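PrgB (PDB 6EVU) promotes cell aggregation, biofilm formation and conjugation by binding and compacting DNA, this chain being its adhesin domain. Local coordinates at residues 152-164 with 294-306. Numbering follows the deposited sequence.
Sequences DPIITAFIGTNRV and VPVSSAQWFAFST. With PO4 (phosphate ion), chain B.
Strands 157-160 and 299-302 run antiparallel, 4.6 Å apart between their axes, with Phe158 opposite Trp301 as a non-hydrogen-bonded pair. Phe302 N bonds to Ala157 O, and Ile159 and Gln300 exchange two backbone bonds. The side chains of Phe158 and Trp301 run alongside each other, and their rings overlap face to face in an offset stack. The Phe158 ring centroid is 4.1 Å from that of the tryptophan five-membered ring, with the planes 10° apart. Trp301 has CG anti to its backbone N (chi1 172°), which lays the indole alongside the neighbouring strand. Trp301 NE1 donates a hydrogen bond to Ile155 O at 2.8 Å, and that oxygen lies close to the ring plane. Stack and bond together fix the turn of the indole. This pair belongs to the smaller antiparallel sheet of the adhesin domain, which falls within the glucan-binding protein C family. Phe302 and Gln300 point to the other face, against Phe284 of strand 280-287 in the larger sheet. At one end Phe304 N donates to Thr156 OG1 at 2.9 Å, while that hydroxyl donates to Pro153 O. At the other end Ser298 OG donates to Thr161 O at 2.8 Å. Arg163, bent at chi3 (-70°), brings NH2 to Ser297 O at 2.9 Å, in its guanidinium plane. Its NE makes a weak bond to Ser297 OG, and NH1 bonds to the carbonyls of Asn165 and Lys167.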
loop_
_atom_site.group_PDB
_atom_site.type_symbol
_atom_site.label_atom_id
_atom_site.label_comp_id
_atom_site.label_asym_id
_atom_site.label_seq_id
_atom_site.Cartn_x
_atom_site.Cartn_y
_atom_site.Cartn_z
ATOM N N ASP A 152 5.556 2.557 -13.412
ATOM C CA ASP A 152 5.829 1.159 -13.099
ATOM C C ASP A 152 4.719 0.659 -12.168
ATOM O O ASP A 152 4.653 1.102 -11.013
ATOM C CB ASP A 152 7.211 1.045 -12.434
ATOM C CG ASP A 152 7.665 -0.390 -12.202
ATOM O OD1 ASP A 152 6.819 -1.288 -12.105
ATOM O OD2 ASP A 152 8.899 -0.639 -12.082
ATOM N N PRO A 153 3.831 -0.246 -12.617
ATOM C CA PRO A 153 2.736 -0.698 -11.739
ATOM C C PRO A 153 3.213 -1.473 -10.512
ATOM O O PRO A 153 2.426 -1.671 -9.561
ATOM C CB PRO A 153 1.908 -1.573 -12.674
ATOM C CG PRO A 153 2.986 -2.244 -13.557
ATOM C CD PRO A 153 3.921 -1.043 -13.865
ATOM N N ILE A 154 4.463 -1.937 -10.531
ATOM C CA ILE A 154 5.053 -2.659 -9.410
ATOM C C ILE A 154 5.661 -1.716 -8.382
ATOM O O ILE A 154 5.909 -2.135 -7.246
ATOM C CB ILE A 154 6.112 -3.645 -9.939
ATOM C CG1 ILE A 154 5.496 -4.508 -11.040
ATOM C CG2 ILE A 154 6.668 -4.495 -8.828
ATOM C CD1 ILE A 154 4.270 -5.314 -10.581
ATOM N N ILE A 155 5.907 -0.461 -8.750
ATOM C CA ILE A 155 6.186 0.580 -7.766
ATOM C C ILE A 155 4.891 1.196 -7.240
ATOM O O ILE A 155 4.745 1.465 -6.028
ATOM C CB ILE A 155 7.092 1.629 -8.438
ATOM C CG1 ILE A 155 8.484 1.039 -8.731
ATOM C CG2 ILE A 155 7.206 2.937 -7.607
ATOM C CD1 ILE A 155 9.390 1.966 -9.527
ATOM N N THR A 156 3.930 1.360 -8.138
ATOM C CA THR A 156 2.528 1.658 -7.830
ATOM C C THR A 156 2.230 3.097 -7.358
ATOM O O THR A 156 1.926 3.944 -8.184
ATOM C CB THR A 156 1.996 0.613 -6.807
ATOM O OG1 THR A 156 2.638 -0.664 -7.126
ATOM C CG2 THR A 156 0.485 0.399 -6.885
ATOM N N ALA A 157 2.260 3.365 -6.072
ATOM C CA ALA A 157 1.734 4.637 -5.575
ATOM C C ALA A 157 2.523 5.146 -4.380
ATOM O O ALA A 157 2.902 4.373 -3.502
ATOM C CB ALA A 157 0.279 4.505 -5.147
ATOM N N PHE A 158 2.661 6.467 -4.291
ATOM C CA PHE A 158 3.101 7.135 -3.067
ATOM C C PHE A 158 1.983 8.057 -2.655
ATOM O O PHE A 158 1.479 8.803 -3.493
ATOM C CB PHE A 158 4.383 7.942 -3.305
ATOM C CG PHE A 158 5.592 7.095 -3.656
ATOM C CD1 PHE A 158 5.723 6.587 -4.940
ATOM C CD2 PHE A 158 6.614 6.832 -2.712
ATOM C CE1 PHE A 158 6.884 5.808 -5.302
ATOM C CE2 PHE A 158 7.742 6.019 -3.061
ATOM C CZ PHE A 158 7.858 5.529 -4.335
ATOM N N ILE A 159 1.546 7.984 -1.394
ATOM C CA ILE A 159 0.354 8.729 -0.982
ATOM C C ILE A 159 0.645 9.442 0.325
ATOM O O ILE A 159 1.209 8.859 1.265
ATOM C CB ILE A 159 -0.868 7.771 -0.867
ATOM C CG1 ILE A 159 -1.277 7.304 -2.313
ATOM C CG2 ILE A 159 -2.091 8.443 -0.097
ATOM C CD1 ILE A 159 -2.324 6.286 -2.391
ATOM N N GLY A 160 0.173 10.690 0.442
ATOM C CA GLY A 160 0.401 11.358 1.720
ATOM C C GLY A 160 -0.211 12.745 1.731
ATOM O O GLY A 160 -0.675 13.247 0.701
ATOM N N THR A 161 -0.166 13.369 2.913
ATOM C CA THR A 161 -0.641 14.743 3.086
ATOM C C THR A 161 -0.055 15.292 4.389
ATOM O O THR A 161 0.687 14.618 5.088
ATOM C CB THR A 161 -2.177 14.798 3.059
ATOM O OG1 THR A 161 -2.571 16.198 3.005
ATOM C CG2 THR A 161 -2.761 14.205 4.336
ATOM N N ASN A 162 -0.384 16.526 4.690
ATOM C CA ASN A 162 -0.007 17.179 5.934
ATOM C C ASN A 162 -0.792 16.593 7.098
ATOM O O ASN A 162 -2.003 16.393 6.989
ATOM C CB ASN A 162 -0.366 18.671 5.756
ATOM C CG ASN A 162 0.023 19.508 6.891
ATOM O OD1 ASN A 162 1.108 19.375 7.458
ATOM N ND2 ASN A 162 -0.834 20.457 7.199
ATOM N N ARG A 163 -0.171 16.466 8.267
ATOM C CA ARG A 163 -0.934 15.984 9.421
ATOM C C ARG A 163 -1.278 17.153 10.345
ATOM O O ARG A 163 -0.387 17.735 10.960
ATOM C CB ARG A 163 -0.155 14.915 10.192
ATOM C CG ARG A 163 -0.903 14.426 11.410
ATOM C CD ARG A 163 -0.237 13.223 12.112
ATOM N NE ARG A 163 -0.312 11.989 11.326
ATOM C CZ ARG A 163 -1.427 11.278 11.216
ATOM N NH1 ARG A 163 -2.521 11.676 11.839
ATOM N NH2 ARG A 163 -1.450 10.168 10.521
ATOM N N VAL A 164 -2.573 17.476 10.480
ATOM C CA VAL A 164 -3.009 18.460 11.467
ATOM C C VAL A 164 -3.773 17.836 12.631
ATOM O O VAL A 164 -4.026 18.531 13.625
ATOM C CB VAL A 164 -3.881 19.574 10.832
ATOM C CG1 VAL A 164 -3.223 20.207 9.635
ATOM C CG2 VAL A 164 -5.230 19.067 10.449
ATOM N N VAL A 294 2.890 13.454 15.698
ATOM C CA VAL A 294 3.847 12.393 15.385
ATOM C C VAL A 294 4.540 12.758 14.072
ATOM O O VAL A 294 3.874 12.861 13.027
ATOM C CB VAL A 294 3.179 11.003 15.298
ATOM C CG1 VAL A 294 4.205 9.915 14.940
ATOM C CG2 VAL A 294 2.496 10.630 16.614
ATOM N N PRO A 295 5.858 12.972 14.074
ATOM C CA PRO A 295 6.563 13.294 12.823
ATOM C C PRO A 295 6.505 12.166 11.785
ATOM O O PRO A 295 6.353 10.983 12.121
ATOM C CB PRO A 295 8.006 13.524 13.284
ATOM C CG PRO A 295 7.944 13.565 14.789
ATOM C CD PRO A 295 6.791 12.700 15.174
ATOM N N VAL A 296 6.644 12.565 10.511
ATOM C CA VAL A 296 6.742 11.706 9.320
ATOM C C VAL A 296 5.744 10.554 9.383
ATOM O O VAL A 296 6.068 9.415 9.038
ATOM C CB VAL A 296 8.199 11.217 9.073
ATOM C CG1 VAL A 296 9.082 12.411 8.795
ATOM C CG2 VAL A 296 8.772 10.396 10.226
ATOM N N SER A 297 4.496 10.867 9.745
ATOM C CA SER A 297 3.473 9.852 9.985
ATOM C C SER A 297 2.280 9.978 9.042
ATOM O O SER A 297 1.177 9.492 9.367
ATOM C CB SER A 297 3.007 9.904 11.444
ATOM O OG SER A 297 2.301 11.115 11.720
ATOM N N SER A 298 2.469 10.642 7.875
ATOM C CA SER A 298 1.358 10.848 6.966
ATOM C C SER A 298 1.732 10.762 5.479
ATOM O O SER A 298 0.955 11.232 4.633
ATOM C CB SER A 298 0.651 12.221 7.251
ATOM O OG SER A 298 1.612 13.295 7.346
ATOM N N ALA A 299 2.857 10.150 5.121
ATOM C CA ALA A 299 3.080 9.819 3.721
ATOM C C ALA A 299 3.747 8.449 3.640
ATOM O O ALA A 299 4.627 8.134 4.438
ATOM C CB ALA A 299 3.999 10.840 3.045
ATOM N N GLN A 300 3.331 7.660 2.634
ATOM C CA GLN A 300 3.838 6.293 2.565
ATOM C C GLN A 300 4.014 5.880 1.109
ATOM O O GLN A 300 3.443 6.458 0.181
ATOM C CB GLN A 300 2.862 5.324 3.271
ATOM C CG GLN A 300 1.591 5.104 2.448
ATOM C CD GLN A 300 0.493 4.431 3.269
ATOM O OE1 GLN A 300 -0.589 4.952 3.461
ATOM N NE2 GLN A 300 0.777 3.227 3.730
ATOM N N TRP A 301 4.799 4.798 0.941
ATOM C CA TRP A 301 4.921 4.140 -0.352
ATOM C C TRP A 301 4.165 2.831 -0.254
ATOM O O TRP A 301 4.446 2.051 0.659
ATOM C CB TRP A 301 6.407 3.892 -0.641
ATOM C CG TRP A 301 6.658 3.044 -1.874
ATOM C CD1 TRP A 301 5.854 2.939 -2.952
ATOM C CD2 TRP A 301 7.791 2.188 -2.131
ATOM N NE1 TRP A 301 6.370 2.065 -3.878
ATOM C CE2 TRP A 301 7.565 1.589 -3.394
ATOM C CE3 TRP A 301 8.941 1.838 -1.401
ATOM C CZ2 TRP A 301 8.491 0.673 -3.952
ATOM C CZ3 TRP A 301 9.859 0.958 -1.973
ATOM C CH2 TRP A 301 9.602 0.371 -3.213
ATOM N N PHE A 302 3.216 2.602 -1.158
ATOM C CA PHE A 302 2.495 1.329 -1.213
ATOM C C PHE A 302 2.801 0.692 -2.563
ATOM O O PHE A 302 2.321 1.152 -3.591
ATOM C CB PHE A 302 0.980 1.451 -1.031
ATOM C CG PHE A 302 0.351 0.093 -0.961
ATOM C CD1 PHE A 302 0.443 -0.635 0.239
ATOM C CD2 PHE A 302 -0.116 -0.519 -2.089
ATOM C CE1 PHE A 302 -0.059 -1.913 0.335
ATOM C CE2 PHE A 302 -0.614 -1.866 -2.022
ATOM C CZ PHE A 302 -0.574 -2.542 -0.817
ATOM N N ALA A 303 3.552 -0.404 -2.548
ATOM C CA ALA A 303 3.854 -1.161 -3.753
ATOM C C ALA A 303 2.954 -2.388 -3.822
ATOM O O ALA A 303 2.750 -3.064 -2.803
ATOM C CB ALA A 303 5.316 -1.606 -3.738
ATOM N N PHE A 304 2.461 -2.681 -5.018
ATOM C CA PHE A 304 1.609 -3.835 -5.275
ATOM C C PHE A 304 2.353 -4.869 -6.097
ATOM O O PHE A 304 2.830 -4.554 -7.180
ATOM C CB PHE A 304 0.349 -3.458 -6.040
ATOM C CG PHE A 304 -0.504 -4.632 -6.340
ATOM C CD1 PHE A 304 -1.353 -5.129 -5.359
ATOM C CD2 PHE A 304 -0.443 -5.286 -7.603
ATOM C CE1 PHE A 304 -2.167 -6.269 -5.626
ATOM C CE2 PHE A 304 -1.292 -6.406 -7.878
ATOM C CZ PHE A 304 -2.122 -6.903 -6.895
ATOM N N SER A 305 2.416 -6.111 -5.595
ATOM C CA SER A 305 2.986 -7.195 -6.396
ATOM C C SER A 305 2.493 -8.522 -5.851
ATOM O O SER A 305 1.856 -8.594 -4.803
ATOM C CB SER A 305 4.525 -7.183 -6.384
ATOM O OG SER A 305 5.048 -7.861 -5.254
ATOM N N THR A 306 2.920 -9.598 -6.511
ATOM C CA THR A 306 2.616 -10.960 -6.103
ATOM C C THR A 306 3.839 -11.652 -5.527
ATOM O O THR A 306 3.854 -12.888 -5.420
ATOM C CB THR A 306 2.068 -11.779 -7.281
ATOM O OG1 THR A 306 3.007 -11.730 -8.376
ATOM C CG2 THR A 306 0.717 -11.317 -7.670
HETATM P P PO4 B . 5.991 16.387 9.417
HETATM O O1 PO4 B . 6.978 15.350 9.920
HETATM O O2 PO4 B . 4.601 15.975 9.898
HETATM O O3 PO4 B . 6.336 17.728 10.043
HETATM O O4 PO4 B . 5.994 16.613 7.932
#